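Long-range contact in DNAation factor-related protein 4 (Drosophila melanogaster, PDB 5XPC), which probably acts as a DNA endonuclease that fragments nuclear DNA in apoptosis, and is represented here by its CIDE domain, a module that forms higher-order assemblies: residues K13-E18 and Q69-V74. Residues are numbered along the deposited sequence; the frame is centred on the assembly and turned at random.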
loop_
_atom_site.group_PDB
_atom_site.type_symbol
_atom_site.label_atom_id
_atom_site.label_comp_id
_atom_site.label_asym_id
_atom_site.label_seq_id
_atom_site.Cartn_x
_atom_site.Cartn_y
_atom_site.Cartn_z
ATOM N N LYS B 13 15.567 16.331 0.533
ATOM C CA LYS B 13 15.358 17.558 -0.226
ATOM C C LYS B 13 14.265 18.384 0.437
ATOM O O LYS B 13 13.222 17.842 0.823
ATOM C CB LYS B 13 14.993 17.259 -1.683
ATOM C CG LYS B 13 16.126 16.557 -2.434
ATOM C CD LYS B 13 15.704 16.119 -3.828
ATOM C CE LYS B 13 16.815 15.334 -4.511
ATOM N NZ LYS B 13 16.433 15.029 -5.918
ATOM N N VAL B 14 14.515 19.686 0.571
ATOM C CA VAL B 14 13.621 20.610 1.268
ATOM C C VAL B 14 13.449 21.864 0.426
ATOM O O VAL B 14 14.432 22.441 -0.058
ATOM C CB VAL B 14 14.156 20.982 2.665
ATOM C CG1 VAL B 14 13.227 22.007 3.358
ATOM C CG2 VAL B 14 14.315 19.733 3.527
ATOM N N THR B 15 12.202 22.294 0.264
ATOM C CA THR B 15 11.911 23.572 -0.355
ATOM C C THR B 15 10.765 24.206 0.420
ATOM O O THR B 15 10.218 23.614 1.357
ATOM C CB THR B 15 11.605 23.386 -1.857
ATOM O OG1 THR B 15 11.518 24.658 -2.512
ATOM C CG2 THR B 15 10.311 22.572 -2.060
ATOM N N ASP B 16 10.416 25.431 0.055
ATOM C CA ASP B 16 9.294 26.095 0.695
ATOM C C ASP B 16 8.043 25.906 -0.161
ATOM O O ASP B 16 8.066 25.261 -1.213
ATOM C CB ASP B 16 9.599 27.572 0.969
ATOM C CG ASP B 16 10.020 28.346 -0.271
ATOM O OD1 ASP B 16 9.822 27.861 -1.403
ATOM O OD2 ASP B 16 10.542 29.470 -0.105
ATOM N N ASN B 17 6.927 26.457 0.312
ATOM C CA ASN B 17 5.660 26.188 -0.356
ATOM C C ASN B 17 5.626 26.778 -1.763
ATOM O O ASN B 17 4.912 26.266 -2.634
ATOM C CB ASN B 17 4.502 26.715 0.486
ATOM C CG ASN B 17 3.195 26.031 0.151
ATOM O OD1 ASN B 17 3.168 24.835 -0.162
ATOM N ND2 ASN B 17 2.102 26.781 0.213
ATOM N N GLU B 18 6.412 27.822 -2.014
ATOM C CA GLU B 18 6.467 28.441 -3.332
ATOM C C GLU B 18 7.590 27.896 -4.206
ATOM O O GLU B 18 7.733 28.343 -5.352
ATOM C CB GLU B 18 6.607 29.957 -3.187
ATOM C CG GLU B 18 5.359 30.622 -2.655
ATOM C CD GLU B 18 4.149 30.312 -3.510
ATOM O OE1 GLU B 18 4.263 30.397 -4.751
ATOM O OE2 GLU B 18 3.091 29.960 -2.948
ATOM N N GLN B 69 16.256 11.004 -0.126
ATOM C CA GLN B 69 15.952 11.964 -1.189
ATOM C C GLN B 69 14.465 12.297 -1.306
ATOM O O GLN B 69 14.061 12.938 -2.285
ATOM C CB GLN B 69 16.484 11.496 -2.552
ATOM C CG GLN B 69 17.957 11.108 -2.523
ATOM C CD GLN B 69 18.862 12.287 -2.197
ATOM O OE1 GLN B 69 18.508 13.434 -2.445
ATOM N NE2 GLN B 69 20.042 12.003 -1.646
ATOM N N THR B 70 13.639 11.901 -0.335
ATOM C CA THR B 70 12.260 12.383 -0.284
ATOM C C THR B 70 12.239 13.909 -0.218
ATOM O O THR B 70 13.092 14.523 0.426
ATOM C CB THR B 70 11.538 11.783 0.932
ATOM O OG1 THR B 70 11.362 10.369 0.747
ATOM C CG2 THR B 70 10.157 12.425 1.147
ATOM N N LEU B 71 11.271 14.520 -0.905
ATOM C CA LEU B 71 11.116 15.971 -0.954
ATOM C C LEU B 71 10.103 16.445 0.084
ATOM O O LEU B 71 8.967 15.957 0.119
ATOM C CB LEU B 71 10.663 16.424 -2.344
ATOM C CG LEU B 71 10.291 17.911 -2.443
ATOM C CD1 LEU B 71 11.489 18.806 -2.100
ATOM C CD2 LEU B 71 9.746 18.256 -3.834
ATOM N N PHE B 72 10.509 17.426 0.898
ATOM C CA PHE B 72 9.672 18.026 1.929
ATOM C C PHE B 72 9.437 19.502 1.636
ATOM O O PHE B 72 10.305 20.186 1.084
ATOM C CB PHE B 72 10.311 17.895 3.327
ATOM C CG PHE B 72 10.642 16.479 3.711
ATOM C CD1 PHE B 72 9.642 15.608 4.102
ATOM C CD2 PHE B 72 11.952 16.025 3.687
ATOM C CE1 PHE B 72 9.941 14.284 4.445
ATOM C CE2 PHE B 72 12.256 14.712 4.029
ATOM C CZ PHE B 72 11.246 13.846 4.411
ATOM N N ILE B 73 8.248 19.981 2.011
ATOM C CA ILE B 73 7.964 21.405 2.152
ATOM C C ILE B 73 8.150 21.773 3.616
ATOM O O ILE B 73 7.557 21.136 4.501
ATOM C CB ILE B 73 6.531 21.743 1.704
ATOM C CG1 ILE B 73 6.238 21.152 0.322
ATOM C CG2 ILE B 73 6.296 23.266 1.767
ATOM C CD1 ILE B 73 7.127 21.693 -0.757
ATOM N N VAL B 74 8.955 22.798 3.890
ATOM C CA VAL B 74 9.052 23.337 5.242
ATOM C C VAL B 74 8.108 24.528 5.346
ATOM O O VAL B 74 8.067 25.385 4.451
ATOM C CB VAL B 74 10.496 23.719 5.615
ATOM C CG1 VAL B 74 11.063 24.790 4.678
ATOM C CG2 VAL B 74 10.562 24.166 7.089
HETATM O O HOH W 1 14.251 12.966 -5.043
HETATM O O HOH W 2 6.802 27.594 3.088
#
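Lys13 and Thr15 hydrogen-bond to Thr70, Phe72 and Val74 in a parallel pairing that sets Lys13 beside Leu71, Val14 beside Phe72 and Thr15 beside Ile73. Four backbone hydrogen bonds establish this: Lys13 N to Thr70 O, Phe72 N to Lys13 O (2.7 Å), Thr15 N to Phe72 O and Val74 N to Thr15 O, all with N-H...O angles above 160°. To Lys13 O the CA-H of Leu71 adds a weak contact (CA to O 3.3 Å).

The side chain of Lys13 starts with CB 3.9 Å from Leu71 CD1. Its CG stands anti to the carbonyl carbon (chi1 -64°), and the chain beyond is fully extended, which carries it at a slant across the side chain of Gln69. CG and CD skirt the backbone O and side-chain OE1 of Gln69, and CE comes 3.3 Å from Gln69 OE1. At the tip, NZ meets a water that it shares with Gln69 O, a glycerol, and Asp53 of the second subunit in a salt bridge. Gln69 OE1 accepts a hydrogen bond from Tyr62 OH of that subunit. With an alanine here instead of Lys13, Asp53 of the second subunit would probably lose its cationic mate and the flank of Gln69 would be uncovered.

On the same face, with OG1 anti to the backbone N (chi1 -171°) and hydrogen-bonded to Arg21 O, Thr15 turns CG2 to Ile73 CD1, 3.6 Å away. On the other face, Val14 CG1 packs 3.8 Å from Val74 CG1, and Val14 CG2 approaches the Phe72 ring at its edge.

These are the two central strands of the ubiquitin-like CIDE-N sheet: strand 22-27 flanks 10-15, strand 47-50 flanks 71-75, and helix 30-40 covers Val14 and Phe72 through Leu33, whereas the Lys13 and Leu71 face turns to the second subunit.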